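Local coordinates for nitrate transport protein (Xanthomonas axonopodis pv. citri, PDB 3KSX) that probably captures alkanesulfonates in the periplasm as the binding-protein component of an ABC-type uptake system and is seen here with MOPS bound, at residues Ser141-Leu146 with Asp292-Gln297; Ala29-Gly34 with Arg218-Ala223. All coordinates share one frame; numbering follows the deposited sequence.

Interaction 1 (Ser141-Leu146 with Asp292-Gln297); sequences SAHNLL and DLFYAQ
F294 reaches out from helix 281-296 and sets the far end of its ring against H143 and N144 on helix 141-152. Its CE2 corner stands 4.2 Å above the H143 ring plane, over the ring centre, in an edge-to-face stack with the planes at 75° and the centroids 5.6 Å apart. The adjoining edge faces N144: F294 CZ lies 3.7 Å from N144 CA, and F294 CE1 is 3.4 Å from N144 OD1, which sits at the ring edge. Because N144 carries CG anti to its backbone N (chi1 178°), its side chain crosses F294 at about a right angle and brings the amide to the CE1 end of that edge, the amide plane 41° from that of the phenyl. H143 ND1 accepts a hydrogen bond from G139 N, just ahead of the helix, which helps to set the rotation of the imidazole, and F136 meets the same ring. The F294 ring is further enclosed by L147, by I88 and F92 of helix 88-95, and by L299 and L300 beyond its own helix. At the start of helix 141-152, two residues before H143, S141 N donates a hydrogen bond to O3 of the bound MOPS, so the packed residues lie close behind a ligand-binding helix end. The join is therefore one of aromatic and van der Waals packing, in which the weakly positive rim of the phenyl probably finds a mild electrostatic match in the imidazole face and the amide oxygen.

Interaction 2 (Ala29-Gly34 with Arg218-Ala223); sequences AQLRIG and RRYATA
At one edge of the Y220 ring, near its plane, lies the backbone oxygen of Q30, while L31 CD1 approaches the ring obliquely, 4.0 Å from CE2. The phenol oxygen makes the polar link, Y220 OH donating to Q30 O over 2.8 Å. This bond meets the carbonyl at a C=O...donor angle of 128°, with the hydroxyl tilted 28° from the carbonyl plane. L31 packs round the same hydroxyl, its CB 3.5 Å from Y220 OH, and the two side chains cross at about a right angle. With CG anti to the backbone N (chi1 -168°), the tyrosine stretches from its helix to the strand. Around it, F227 and V228 of helix 225-244 touch the tyrosine, F227 and V231 touch L31, and the W224 ring meets that of Y220. L31 is held in the sheet by backbone hydrogen bonds to K59 and T61 of strand 59-65. At the start of the short helix, S217 OG hydrogen-bonds Y220 N. The arrangement is helix-on-sheet packing in an alpha/beta lobe of a periplasmic binding protein: helix 218-223, directly following strand 212-217, meets the beginning of strand 30-36 of the same mixed sheet.

In the fold
The two contacts lie in different parts of the molecule, with centres 29 Å apart and nearest atoms about 15 Å apart. Along the chain their segments alternate: 29-34, 141-146, 218-223, then 292-297. Interaction 2 belongs to the five-strand sheet that contains strands 30-36 and 212-217. In interaction 1, helix 141-152 follows strand 133-136 of the second five-strand sheet, whereas its partner, helix 281-296, also packs on helix 88-95, which follows strand 82-86 of the first. Interaction 1 thus joins elements associated with both sheets near the bound MOPS, and interaction 2 lies within one lobe, packing helix 218-223 on strand 30-36, consistent with the two-lobed architecture of periplasmic binding proteins.

Interaction 1 (Ser141-Leu146 with Asp292-Gln297)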
loop_
_atom_site.group_PDB
_atom_site.type_symbol
_atom_site.label_atom_id
_atom_site.label_comp_id
_atom_site.label_asym_id
_atom_site.label_seq_id
_atom_site.Cartn_x
_atom_site.Cartn_y
_atom_site.Cartn_z
ATOM N N SER A 141 -2.555 2.715 -4.279
ATOM C CA SER A 141 -3.916 2.646 -3.719
ATOM C C SER A 141 -4.703 3.965 -3.621
ATOM O O SER A 141 -5.923 3.950 -3.744
ATOM C CB SER A 141 -3.894 2.012 -2.298
ATOM O OG SER A 141 -3.163 2.861 -1.360
ATOM N N ALA A 142 -4.014 5.105 -3.494
ATOM C CA ALA A 142 -4.652 6.460 -3.411
ATOM C C ALA A 142 -5.205 6.881 -4.744
ATOM O O ALA A 142 -6.208 7.541 -4.808
ATOM C CB ALA A 142 -3.614 7.500 -2.878
ATOM N N HIS A 143 -4.606 6.387 -5.836
ATOM C CA HIS A 143 -5.143 6.640 -7.195
ATOM C C HIS A 143 -6.520 5.989 -7.318
ATOM O O HIS A 143 -7.452 6.645 -7.736
ATOM C CB HIS A 143 -4.194 6.022 -8.216
ATOM C CG HIS A 143 -4.291 6.583 -9.587
ATOM N ND1 HIS A 143 -3.299 6.381 -10.520
ATOM C CD2 HIS A 143 -5.271 7.272 -10.216
ATOM C CE1 HIS A 143 -3.660 6.938 -11.677
ATOM N NE2 HIS A 143 -4.857 7.470 -11.518
ATOM N N ASN A 144 -6.643 4.732 -6.888
ATOM C CA ASN A 144 -7.972 4.070 -6.869
ATOM C C ASN A 144 -8.977 4.711 -5.847
ATOM O O ASN A 144 -10.192 4.901 -6.146
ATOM C CB ASN A 144 -7.842 2.550 -6.604
ATOM C CG ASN A 144 -9.197 1.873 -6.534
ATOM O OD1 ASN A 144 -9.932 1.868 -7.531
ATOM N ND2 ASN A 144 -9.534 1.289 -5.375
ATOM N N LEU A 145 -8.505 5.052 -4.629
ATOM C CA LEU A 145 -9.363 5.787 -3.671
ATOM C C LEU A 145 -9.936 7.069 -4.309
ATOM O O LEU A 145 -11.164 7.323 -4.237
ATOM C CB LEU A 145 -8.590 6.195 -2.421
ATOM C CG LEU A 145 -9.396 7.124 -1.492
ATOM C CD1 LEU A 145 -10.251 6.153 -0.687
ATOM C CD2 LEU A 145 -8.498 7.929 -0.573
ATOM N N LEU A 146 -9.061 7.863 -4.953
ATOM C CA LEU A 146 -9.502 9.083 -5.594
ATOM C C LEU A 146 -10.520 8.844 -6.702
ATOM O O LEU A 146 -11.555 9.495 -6.744
ATOM C CB LEU A 146 -8.283 9.879 -6.087
ATOM C CG LEU A 146 -8.415 11.303 -6.539
ATOM C CD1 LEU A 146 -9.139 12.180 -5.529
ATOM C CD2 LEU A 146 -6.982 11.824 -6.835
ATOM N N ASP A 292 -10.512 -3.904 -14.660
ATOM C CA ASP A 292 -11.531 -3.551 -15.701
ATOM C C ASP A 292 -11.945 -2.082 -15.655
ATOM O O ASP A 292 -12.070 -1.374 -16.716
ATOM C CB ASP A 292 -12.777 -4.445 -15.564
ATOM C CG ASP A 292 -12.483 -5.962 -15.836
ATOM O OD1 ASP A 292 -11.410 -6.349 -16.371
ATOM O OD2 ASP A 292 -13.370 -6.748 -15.449
ATOM N N LEU A 293 -12.138 -1.600 -14.418
ATOM C CA LEU A 293 -12.455 -0.185 -14.154
ATOM C C LEU A 293 -11.369 0.752 -14.650
ATOM O O LEU A 293 -11.683 1.744 -15.287
ATOM C CB LEU A 293 -12.723 0.056 -12.653
ATOM C CG LEU A 293 -13.018 1.472 -12.128
ATOM C CD1 LEU A 293 -14.218 2.032 -12.825
ATOM C CD2 LEU A 293 -13.261 1.385 -10.616
ATOM N N PHE A 294 -10.093 0.444 -14.363
ATOM C CA PHE A 294 -8.995 1.331 -14.709
ATOM C C PHE A 294 -8.851 1.371 -16.207
ATOM O O PHE A 294 -8.613 2.424 -16.812
ATOM C CB PHE A 294 -7.678 0.887 -14.020
ATOM C CG PHE A 294 -7.478 1.584 -12.704
ATOM C CD1 PHE A 294 -8.331 1.308 -11.639
ATOM C CD2 PHE A 294 -6.438 2.535 -12.546
ATOM C CE1 PHE A 294 -8.230 1.981 -10.481
ATOM C CE2 PHE A 294 -6.311 3.227 -11.334
ATOM C CZ PHE A 294 -7.217 2.960 -10.293
ATOM N N TYR A 295 -9.073 0.237 -16.814
ATOM C CA TYR A 295 -9.040 0.185 -18.296
ATOM C C TYR A 295 -10.201 1.014 -18.941
ATOM O O TYR A 295 -9.973 1.785 -19.907
ATOM C CB TYR A 295 -9.069 -1.264 -18.749
ATOM C CG TYR A 295 -8.968 -1.361 -20.263
ATOM C CD1 TYR A 295 -7.838 -0.896 -20.933
ATOM C CD2 TYR A 295 -10.020 -1.880 -21.010
ATOM C CE1 TYR A 295 -7.748 -0.954 -22.320
ATOM C CE2 TYR A 295 -9.949 -1.948 -22.413
ATOM C CZ TYR A 295 -8.798 -1.478 -23.053
ATOM O OH TYR A 295 -8.700 -1.563 -24.421
ATOM N N ALA A 296 -11.416 0.797 -18.451
ATOM C CA ALA A 296 -12.671 1.459 -18.872
ATOM C C ALA A 296 -12.491 2.964 -18.810
ATOM O O ALA A 296 -12.964 3.670 -19.696
ATOM C CB ALA A 296 -13.805 1.069 -17.938
ATOM N N GLN A 297 -11.855 3.429 -17.734
ATOM C CA GLN A 297 -11.556 4.857 -17.484
ATOM C C GLN A 297 -10.300 5.373 -18.174
ATOM O O GLN A 297 -9.873 6.509 -17.931
ATOM C CB GLN A 297 -11.453 5.104 -15.972
ATOM C CG GLN A 297 -12.776 4.942 -15.237
ATOM C CD GLN A 297 -13.873 5.868 -15.734
ATOM O OE1 GLN A 297 -15.047 5.489 -15.784
ATOM N NE2 GLN A 297 -13.497 7.084 -16.087
#

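Interaction 2 (Ala29-Gly34 with Arg218-Ala223)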
loop_
_atom_site.group_PDB
_atom_site.type_symbol
_atom_site.label_atom_id
_atom_site.label_comp_id
_atom_site.label_asym_id
_atom_site.label_seq_id
_atom_site.Cartn_x
_atom_site.Cartn_y
_atom_site.Cartn_z
ATOM N N ALA A 29 19.440 -19.037 -0.880
ATOM C CA ALA A 29 20.631 -18.385 -0.343
ATOM C C ALA A 29 20.260 -17.000 0.214
ATOM O O ALA A 29 20.822 -16.553 1.229
ATOM C CB ALA A 29 21.661 -18.212 -1.421
ATOM N N GLN A 30 19.298 -16.337 -0.435
ATOM C CA GLN A 30 19.032 -14.949 -0.109
ATOM C C GLN A 30 17.533 -14.622 -0.362
ATOM O O GLN A 30 16.895 -15.209 -1.259
ATOM C CB GLN A 30 19.919 -14.026 -0.965
ATOM C CG GLN A 30 19.861 -12.589 -0.418
ATOM C CD GLN A 30 20.705 -11.556 -1.183
ATOM O OE1 GLN A 30 21.000 -11.717 -2.372
ATOM N NE2 GLN A 30 21.053 -10.467 -0.495
ATOM N N LEU A 31 16.994 -13.695 0.431
ATOM C CA LEU A 31 15.662 -13.139 0.186
ATOM C C LEU A 31 15.837 -11.638 0.279
ATOM O O LEU A 31 16.071 -11.120 1.386
ATOM C CB LEU A 31 14.678 -13.612 1.258
ATOM C CG LEU A 31 13.338 -12.822 1.268
ATOM C CD1 LEU A 31 12.628 -12.865 -0.112
ATOM C CD2 LEU A 31 12.455 -13.344 2.350
ATOM N N ARG A 32 15.756 -10.932 -0.853
ATOM C CA ARG A 32 15.804 -9.492 -0.856
ATOM C C ARG A 32 14.340 -9.072 -0.947
ATOM O O ARG A 32 13.704 -9.338 -1.988
ATOM C CB ARG A 32 16.564 -8.953 -2.096
ATOM C CG ARG A 32 18.104 -9.140 -2.004
ATOM C CD ARG A 32 18.964 -8.455 -3.122
ATOM N NE ARG A 32 18.540 -7.109 -3.412
ATOM C CZ ARG A 32 18.969 -5.943 -2.906
ATOM N NH1 ARG A 32 19.898 -5.848 -1.993
ATOM N NH2 ARG A 32 18.424 -4.798 -3.372
ATOM N N ILE A 33 13.797 -8.591 0.189
ATOM C CA ILE A 33 12.350 -8.322 0.320
ATOM C C ILE A 33 12.073 -6.815 0.420
ATOM O O ILE A 33 12.727 -6.089 1.172
ATOM C CB ILE A 33 11.747 -9.167 1.448
ATOM C CG1 ILE A 33 10.351 -8.759 1.810
ATOM C CG2 ILE A 33 12.646 -9.119 2.715
ATOM C CD1 ILE A 33 9.672 -9.692 2.833
ATOM N N GLY A 34 11.178 -6.305 -0.413
ATOM C CA GLY A 34 10.859 -4.917 -0.334
ATOM C C GLY A 34 9.713 -4.602 0.616
ATOM O O GLY A 34 8.774 -5.381 0.784
ATOM N N ARG A 218 8.092 -14.427 -10.489
ATOM C CA ARG A 218 7.617 -15.768 -10.883
ATOM C C ARG A 218 8.739 -16.863 -10.747
ATOM O O ARG A 218 8.487 -17.980 -10.213
ATOM C CB ARG A 218 7.070 -15.739 -12.305
ATOM C CG ARG A 218 6.735 -17.159 -12.830
ATOM C CD ARG A 218 6.172 -17.135 -14.239
ATOM N NE ARG A 218 4.923 -16.370 -14.350
ATOM C CZ ARG A 218 3.691 -16.870 -14.226
ATOM N NH1 ARG A 218 3.514 -18.164 -13.982
ATOM N NH2 ARG A 218 2.615 -16.070 -14.365
ATOM N N ARG A 219 9.975 -16.539 -11.157
ATOM C CA ARG A 219 11.084 -17.494 -10.928
ATOM C C ARG A 219 11.337 -17.866 -9.460
ATOM O O ARG A 219 11.542 -19.014 -9.129
ATOM C CB ARG A 219 12.352 -16.951 -11.540
ATOM C CG ARG A 219 12.278 -17.020 -13.052
ATOM C CD ARG A 219 13.499 -16.328 -13.718
ATOM N NE ARG A 219 13.713 -16.822 -15.090
ATOM C CZ ARG A 219 14.614 -17.759 -15.405
ATOM N NH1 ARG A 219 15.398 -18.268 -14.425
ATOM N NH2 ARG A 219 14.765 -18.170 -16.703
ATOM N N TYR A 220 11.298 -16.881 -8.566
ATOM C CA TYR A 220 11.652 -17.158 -7.176
ATOM C C TYR A 220 10.523 -18.002 -6.544
ATOM O O TYR A 220 10.817 -18.895 -5.797
ATOM C CB TYR A 220 11.867 -15.849 -6.413
ATOM C CG TYR A 220 12.521 -15.949 -5.030
ATOM C CD1 TYR A 220 13.914 -15.937 -4.879
ATOM C CD2 TYR A 220 11.723 -16.019 -3.882
ATOM C CE1 TYR A 220 14.504 -15.990 -3.608
ATOM C CE2 TYR A 220 12.307 -16.032 -2.602
ATOM C CZ TYR A 220 13.681 -15.987 -2.475
ATOM O OH TYR A 220 14.212 -16.014 -1.209
ATOM N N ALA A 221 9.250 -17.663 -6.816
ATOM C CA ALA A 221 8.123 -18.349 -6.197
ATOM C C ALA A 221 8.013 -19.795 -6.736
ATOM O O ALA A 221 7.674 -20.742 -6.006
ATOM C CB ALA A 221 6.799 -17.542 -6.437
ATOM N N THR A 222 8.344 -19.966 -8.008
ATOM C CA THR A 222 8.417 -21.306 -8.623
ATOM C C THR A 222 9.515 -22.153 -7.993
ATOM O O THR A 222 9.245 -23.313 -7.639
ATOM C CB THR A 222 8.598 -21.150 -10.113
ATOM O OG1 THR A 222 7.411 -20.510 -10.541
ATOM C CG2 THR A 222 8.682 -22.512 -10.838
ATOM N N ALA A 223 10.710 -21.578 -7.824
ATOM C CA ALA A 223 11.862 -22.296 -7.198
ATOM C C ALA A 223 11.700 -22.613 -5.718
ATOM O O ALA A 223 12.174 -23.636 -5.257
ATOM C CB ALA A 223 13.142 -21.574 -7.405
#